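Local coordinates for protein succinate dehydrogenase subunit A (Mycolicibacterium smegmatis MC2 51, PDB 6LUM) that probably oxidises succinate to fumarate as the FAD-carrying flavoprotein subunit of a succinate dehydrogenase complex and passes the electrons on to its partner subunits, at residues L77-A82 with C387-G392; M549-A554 with D568-V573; L165-T170 with T179-Y184. All blocks are in the same frame, centred on the assembly; numbering follows the deposited sequence.

Contact 1: L77-A82 with C387-G392; sequences LADQDA and CVSVHG
A78, D79 and A82 pack against the bend V388 to G392. This joins the start of helix 80-100 to a loop of the FAD-binding domain that leads on to helix 399-421. One hydrogen bond pins the two backbones: D79 N donates to S389 O at 2.9 Å, nearly along the C=O axis. D79 holds the N-cap position of the helix, but its carboxylate does not cap it. Its OD1 accepts from V573 N instead. S389 points its CB toward 77-82; its OG and the D79 carboxylate are modelled too close, so their detail is doubtful. H551 packs on both side chains from outside.

The apolar part is a contact between methyl groups. A82 directs CB at the loop, where it meets one branch from each of two valines. V388 holds CG1 anti to its backbone N (chi1 -173°), and this branch lies 3.7 Å from A82 CB. V390 starts away from the helix, yet its CG2 still comes to 4.0 Å from A82 CB. H391 points away from 77-82. Its side chain is about 6 Å from the bound FAD, and its NE2 is hydrogen-bonded to D403.

G392 has a positive phi of 67° and no CB to hold the chains apart. Its CA rests 3.7 Å from A78 N, while A78 CB sits 3.3 Å from V390 O.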
# COMPACT_ATOMS: atom_id res chain seq x y z
N LEU D 77 26.06 -3.84 -47.87
CA LEU D 77 25.45 -5.14 -47.66
C LEU D 77 24.37 -5.07 -46.59
O LEU D 77 23.78 -6.10 -46.27
CB LEU D 77 26.48 -6.19 -47.28
CG LEU D 77 26.14 -7.61 -47.69
CD1 LEU D 77 26.27 -7.76 -49.18
CD2 LEU D 77 27.04 -8.59 -46.98
N ALA D 78 24.10 -3.90 -46.03
CA ALA D 78 23.01 -3.72 -45.09
C ALA D 78 21.69 -3.68 -45.84
O ALA D 78 21.64 -3.55 -47.06
CB ALA D 78 23.21 -2.45 -44.28
N ASP D 79 20.60 -3.80 -45.09
CA ASP D 79 19.26 -3.68 -45.66
C ASP D 79 18.72 -2.30 -45.32
O ASP D 79 18.61 -1.95 -44.14
CB ASP D 79 18.33 -4.77 -45.13
CG ASP D 79 18.70 -6.14 -45.64
OD1 ASP D 79 19.31 -6.22 -46.72
OD2 ASP D 79 18.36 -7.14 -44.97
N GLN D 80 18.38 -1.52 -46.35
CA GLN D 80 18.05 -0.12 -46.12
C GLN D 80 16.77 0.05 -45.32
O GLN D 80 16.66 1.01 -44.55
CB GLN D 80 17.95 0.62 -47.45
CG GLN D 80 19.26 1.22 -47.95
CD GLN D 80 20.08 0.24 -48.74
OE1 GLN D 80 19.63 -0.85 -49.03
NE2 GLN D 80 21.29 0.64 -49.10
N ASP D 81 15.80 -0.85 -45.47
CA ASP D 81 14.60 -0.79 -44.65
C ASP D 81 14.94 -0.92 -43.18
O ASP D 81 14.46 -0.15 -42.33
CB ASP D 81 13.61 -1.88 -45.07
CG ASP D 81 14.27 -3.24 -45.24
OD1 ASP D 81 15.46 -3.38 -44.89
OD2 ASP D 81 13.59 -4.16 -45.74
N ALA D 82 15.79 -1.90 -42.85
CA ALA D 82 16.18 -2.11 -41.46
C ALA D 82 16.99 -0.94 -40.93
O ALA D 82 16.82 -0.55 -39.77
CB ALA D 82 16.98 -3.41 -41.34
N CYS D 387 20.61 -11.49 -37.07
CA CYS D 387 21.14 -10.83 -38.26
C CYS D 387 19.94 -10.31 -39.03
O CYS D 387 19.47 -10.93 -39.97
CB CYS D 387 21.97 -11.76 -39.09
SG CYS D 387 22.52 -11.10 -40.65
N VAL D 388 19.45 -9.14 -38.62
CA VAL D 388 18.54 -8.37 -39.45
C VAL D 388 19.27 -7.77 -40.63
O VAL D 388 18.65 -7.34 -41.61
CB VAL D 388 17.86 -7.28 -38.60
CG1 VAL D 388 16.78 -6.56 -39.37
CG2 VAL D 388 17.32 -7.87 -37.33
N SER D 389 20.61 -7.78 -40.57
CA SER D 389 21.50 -7.14 -41.54
C SER D 389 21.34 -5.63 -41.49
O SER D 389 21.10 -4.98 -42.50
CB SER D 389 21.29 -7.69 -42.95
OG SER D 389 19.98 -7.41 -43.39
N VAL D 390 21.46 -5.08 -40.29
CA VAL D 390 21.61 -3.65 -40.11
C VAL D 390 23.05 -3.22 -40.36
O VAL D 390 23.29 -2.20 -41.01
CB VAL D 390 21.17 -3.25 -38.70
CG1 VAL D 390 21.34 -1.78 -38.53
CG2 VAL D 390 19.75 -3.66 -38.47
N HIS D 391 24.00 -3.99 -39.86
CA HIS D 391 25.41 -3.68 -39.99
C HIS D 391 26.00 -4.15 -41.30
O HIS D 391 27.04 -3.63 -41.72
CB HIS D 391 26.19 -4.30 -38.83
CG HIS D 391 25.52 -4.14 -37.51
ND1 HIS D 391 25.45 -2.92 -36.86
CD2 HIS D 391 24.91 -5.03 -36.70
CE1 HIS D 391 24.81 -3.08 -35.72
NE2 HIS D 391 24.47 -4.35 -35.60
N GLY D 392 25.39 -5.13 -41.95
CA GLY D 392 25.87 -5.57 -43.24
C GLY D 392 27.22 -6.24 -43.19
O GLY D 392 27.36 -7.31 -42.61

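Contact 2: M549-A554 with D568-V573; sequences MRHTMA and DYKPVV
H551 and K570 form an antiparallel hydrogen-bonded pair. H551 N donates to K570 O at 2.9 Å, and K570 N returns a bond to H551 O. M553 and D568 repeat the pattern two residues on, with M553 N bonded to D568 O and D568 N to M553 O. T552 and Y569 form the non-hydrogen-bonded pair between them.

The main side-chain interaction is a cation-pi stack on the face that carries R550, T552 and Y569. The R550 guanidinium lies flat over the Y569 ring, its plane turned 26° from the ring plane. CZ of R550 is 4.1 Å from the ring centroid of Y569, and NH2 lies above the ring centre. The chain bends at chi3 (-55°), which helps bring the guanidinium over the ring. T552 runs beside the tyrosine in the same direction, its OG1 3.8 Å from Y569 CE2.

The other face carries H551, M553, D568 and K570. M553 SD rests 3.7 Å from K570 CB. The lysine chain stays extended and carries NZ to a salt bridge with E235. H551 ND1 is hydrogen-bonded to D236, and D568 OD1 forms a salt bridge with R566. Past the strands, M549 CG packs 3.8 Å from V572 CG1.

The axes of 550-554 and 568-571 run at 145° in a twisted beta hairpin. Strand 234-235 adds to its 550-556 side and completes a three-stranded antiparallel sheet.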
# COMPACT_ATOMS: atom_id res chain seq x y z
N MET D 549 26.87 -9.55 -54.16
CA MET D 549 26.11 -8.64 -53.31
C MET D 549 24.84 -9.31 -52.80
O MET D 549 23.72 -8.87 -53.05
CB MET D 549 25.80 -7.34 -54.04
CG MET D 549 25.17 -6.28 -53.14
SD MET D 549 24.93 -4.69 -53.93
CE MET D 549 26.62 -4.09 -53.91
N ARG D 550 25.03 -10.41 -52.08
CA ARG D 550 23.93 -11.14 -51.48
C ARG D 550 24.40 -11.71 -50.15
O ARG D 550 25.58 -11.97 -49.95
CB ARG D 550 23.43 -12.27 -52.39
CG ARG D 550 22.84 -11.80 -53.70
CD ARG D 550 22.87 -12.89 -54.74
NE ARG D 550 24.22 -13.41 -54.93
CZ ARG D 550 24.54 -14.29 -55.87
NH1 ARG D 550 23.62 -14.74 -56.71
NH2 ARG D 550 25.79 -14.72 -55.98
N HIS D 551 23.45 -11.90 -49.24
CA HIS D 551 23.75 -12.59 -48.00
C HIS D 551 23.95 -14.06 -48.28
O HIS D 551 23.25 -14.65 -49.11
CB HIS D 551 22.63 -12.40 -46.99
CG HIS D 551 22.42 -10.98 -46.56
ND1 HIS D 551 23.39 -10.24 -45.94
CD2 HIS D 551 21.33 -10.18 -46.65
CE1 HIS D 551 22.92 -9.04 -45.67
NE2 HIS D 551 21.67 -8.98 -46.09
N THR D 552 24.91 -14.67 -47.59
CA THR D 552 25.12 -16.10 -47.66
C THR D 552 24.32 -16.76 -46.55
O THR D 552 24.31 -16.28 -45.42
CB THR D 552 26.60 -16.44 -47.50
OG1 THR D 552 27.35 -15.84 -48.56
CG2 THR D 552 26.80 -17.94 -47.53
N MET D 553 23.64 -17.86 -46.87
CA MET D 553 22.87 -18.60 -45.88
C MET D 553 23.34 -20.04 -45.89
O MET D 553 23.54 -20.63 -46.96
CB MET D 553 21.38 -18.51 -46.17
CG MET D 553 20.88 -17.08 -46.17
SD MET D 553 19.10 -16.94 -46.10
CE MET D 553 18.81 -17.47 -44.43
N ALA D 554 23.54 -20.61 -44.71
CA ALA D 554 24.10 -21.94 -44.57
C ALA D 554 23.12 -22.83 -43.83
O ALA D 554 22.56 -22.42 -42.81
CB ALA D 554 25.43 -21.89 -43.82
N ASP D 568 23.03 -21.37 -49.68
CA ASP D 568 22.09 -20.66 -50.53
C ASP D 568 22.37 -19.16 -50.42
O ASP D 568 23.19 -18.72 -49.62
CB ASP D 568 20.65 -20.98 -50.14
CG ASP D 568 20.28 -22.43 -50.42
OD1 ASP D 568 19.22 -22.87 -49.94
OD2 ASP D 568 21.05 -23.12 -51.12
N TYR D 569 21.65 -18.38 -51.21
CA TYR D 569 21.86 -16.94 -51.26
C TYR D 569 20.56 -16.21 -51.00
O TYR D 569 19.48 -16.69 -51.36
CB TYR D 569 22.45 -16.51 -52.59
CG TYR D 569 23.94 -16.62 -52.63
CD1 TYR D 569 24.56 -17.74 -53.17
CD2 TYR D 569 24.74 -15.62 -52.12
CE1 TYR D 569 25.94 -17.84 -53.21
CE2 TYR D 569 26.11 -15.71 -52.15
CZ TYR D 569 26.70 -16.82 -52.69
OH TYR D 569 28.07 -16.90 -52.72
N LYS D 570 20.67 -15.04 -50.38
CA LYS D 570 19.52 -14.22 -50.05
C LYS D 570 19.75 -12.82 -50.60
O LYS D 570 20.82 -12.24 -50.38
CB LYS D 570 19.33 -14.19 -48.53
CG LYS D 570 18.32 -13.20 -48.04
CD LYS D 570 18.19 -13.31 -46.54
CE LYS D 570 17.08 -12.45 -45.99
NZ LYS D 570 17.15 -12.38 -44.51
N PRO D 571 18.78 -12.25 -51.31
CA PRO D 571 19.00 -10.92 -51.90
C PRO D 571 18.97 -9.83 -50.84
O PRO D 571 18.27 -9.92 -49.84
CB PRO D 571 17.83 -10.78 -52.87
CG PRO D 571 16.76 -11.61 -52.27
CD PRO D 571 17.46 -12.78 -51.65
N VAL D 572 19.75 -8.78 -51.09
CA VAL D 572 19.84 -7.63 -50.20
C VAL D 572 18.88 -6.56 -50.67
O VAL D 572 18.80 -6.26 -51.87
CB VAL D 572 21.29 -7.10 -50.12
CG1 VAL D 572 21.82 -6.80 -51.50
CG2 VAL D 572 21.33 -5.85 -49.28
N VAL D 573 18.12 -5.99 -49.73
CA VAL D 573 17.13 -4.97 -50.06
C VAL D 573 17.83 -3.64 -50.34
O VAL D 573 18.86 -3.32 -49.73
CB VAL D 573 16.12 -4.84 -48.91
CG1 VAL D 573 14.89 -4.09 -49.37
CG2 VAL D 573 15.75 -6.21 -48.40

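Contact 3: L165-T170 with T179-Y184; sequences LDIALT and TGVIAY
T179 has OG1 between its backbone N and carbonyl carbon (chi1 57°), which aims the hydroxyl at A168 O across a beta hairpin of the FAD-binding domain. OG1 donates to A168 O at 3.1 Å, from above the carbonyl plane. T179 N donates to the same oxygen in a nearly straight bond of 170°, so two donors of one residue grip A168 O. A valine here would lack OG1, and A168 O, left with T179 N alone of these two donors, would probably be less firmly held.

The T170 side chain crosses that of T179 at about a right angle, with T170 CG2 3.5 Å from T179 CG2. I182 CD1 lies 4.1 Å from A168 CB. On the opposite face I167 CG2 meets V181 CG2. L165 lies alongside Y184 and touches its CB with CD1. The L165 side chain is about 6 Å from the bound FAD, and helix 503-527 packs on both L165 and Y184.

The strands contain a classic beta bulge, with L165 and D166 both opposite I182. I182 O accepts from L165 N at 2.8 Å and from D166 N at 3.0 Å.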
# COMPACT_ATOMS: atom_id res chain seq x y z
N LEU D 165 20.00 -25.62 -23.71
CA LEU D 165 20.75 -26.50 -24.59
C LEU D 165 20.02 -26.89 -25.86
O LEU D 165 20.67 -27.30 -26.82
CB LEU D 165 21.15 -27.77 -23.85
CG LEU D 165 22.25 -27.60 -22.82
CD1 LEU D 165 22.52 -28.90 -22.11
CD2 LEU D 165 23.49 -27.10 -23.49
N ASP D 166 18.70 -26.78 -25.91
CA ASP D 166 18.01 -27.18 -27.13
C ASP D 166 16.66 -26.51 -27.20
O ASP D 166 16.16 -25.98 -26.21
CB ASP D 166 17.85 -28.70 -27.20
CG ASP D 166 17.91 -29.22 -28.61
OD1 ASP D 166 17.63 -30.42 -28.82
OD2 ASP D 166 18.23 -28.42 -29.52
N ILE D 167 16.06 -26.53 -28.39
CA ILE D 167 14.67 -26.14 -28.55
C ILE D 167 13.93 -27.30 -29.19
O ILE D 167 14.52 -28.20 -29.79
CB ILE D 167 14.48 -24.86 -29.39
CG1 ILE D 167 14.82 -25.10 -30.84
CG2 ILE D 167 15.31 -23.74 -28.85
CD1 ILE D 167 14.82 -23.85 -31.64
N ALA D 168 12.61 -27.28 -29.03
CA ALA D 168 11.74 -28.34 -29.50
C ALA D 168 10.85 -27.79 -30.60
O ALA D 168 9.93 -27.02 -30.33
CB ALA D 168 10.91 -28.90 -28.35
N LEU D 169 11.13 -28.18 -31.84
CA LEU D 169 10.32 -27.81 -32.98
C LEU D 169 9.36 -28.96 -33.28
O LEU D 169 9.77 -29.99 -33.82
CB LEU D 169 11.18 -27.52 -34.21
CG LEU D 169 12.07 -26.29 -34.27
CD1 LEU D 169 12.36 -25.99 -35.71
CD2 LEU D 169 11.41 -25.11 -33.62
N THR D 170 8.09 -28.79 -32.92
CA THR D 170 7.08 -29.76 -33.29
C THR D 170 6.61 -29.47 -34.71
O THR D 170 6.30 -28.33 -35.04
CB THR D 170 5.90 -29.71 -32.33
OG1 THR D 170 5.08 -28.58 -32.64
CG2 THR D 170 6.38 -29.60 -30.91
N THR D 179 7.93 -24.76 -29.68
CA THR D 179 7.07 -24.96 -28.53
C THR D 179 7.79 -24.89 -27.20
O THR D 179 7.24 -24.36 -26.24
CB THR D 179 6.35 -26.31 -28.63
OG1 THR D 179 7.32 -27.36 -28.75
CG2 THR D 179 5.47 -26.34 -29.85
N GLY D 180 9.02 -25.39 -27.11
CA GLY D 180 9.68 -25.43 -25.83
C GLY D 180 11.18 -25.27 -25.94
O GLY D 180 11.77 -25.40 -27.00
N VAL D 181 11.78 -24.98 -24.79
CA VAL D 181 13.22 -24.83 -24.63
C VAL D 181 13.68 -25.81 -23.56
O VAL D 181 13.15 -25.80 -22.45
CB VAL D 181 13.60 -23.40 -24.25
CG1 VAL D 181 15.03 -23.33 -23.85
CG2 VAL D 181 13.36 -22.48 -25.39
N ILE D 182 14.64 -26.66 -23.91
CA ILE D 182 15.22 -27.61 -22.97
C ILE D 182 16.50 -27.00 -22.42
O ILE D 182 17.45 -26.75 -23.18
CB ILE D 182 15.51 -28.96 -23.65
CG1 ILE D 182 14.21 -29.67 -24.01
CG2 ILE D 182 16.34 -29.82 -22.76
CD1 ILE D 182 13.70 -29.37 -25.37
N ALA D 183 16.52 -26.78 -21.11
CA ALA D 183 17.60 -26.10 -20.41
C ALA D 183 18.21 -27.03 -19.38
O ALA D 183 17.63 -28.05 -19.01
CB ALA D 183 17.09 -24.83 -19.72
N TYR D 184 19.37 -26.65 -18.88
CA TYR D 184 20.15 -27.45 -17.95
C TYR D 184 20.50 -26.58 -16.76
O TYR D 184 21.31 -25.66 -16.89
CB TYR D 184 21.40 -28.00 -18.62
CG TYR D 184 22.36 -28.73 -17.74
CD1 TYR D 184 22.36 -30.10 -17.67
CD2 TYR D 184 23.31 -28.05 -17.00
CE1 TYR D 184 23.25 -30.77 -16.88
CE2 TYR D 184 24.19 -28.71 -16.20
CZ TYR D 184 24.17 -30.07 -16.15
OH TYR D 184 25.06 -30.73 -15.35

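Overall arrangement
Contacts 1 and 2 are neighbours, with centres about 11 Å apart. They touch where 77-82 meets 572-573, with A78 O against V572. Contact 3 is remote, its centre about 29 Å from that of contact 1 and about 28 Å from that of contact 2. Along the chain, 77-82 comes first. The hairpin 162-185 follows, then 387-392 closes contact 1, and the hairpin of contact 2 comes last. Contacts 1 and 3 lie in the FAD-binding domain, contact 2 in the fumarate reductase flavoprotein C-terminal region. The C-terminal hairpin, in one sheet with 234-235, packs against the FAD-binding part at contact 1. Contact 3 lies at the edge of the sheet with 3-6 and 191-195.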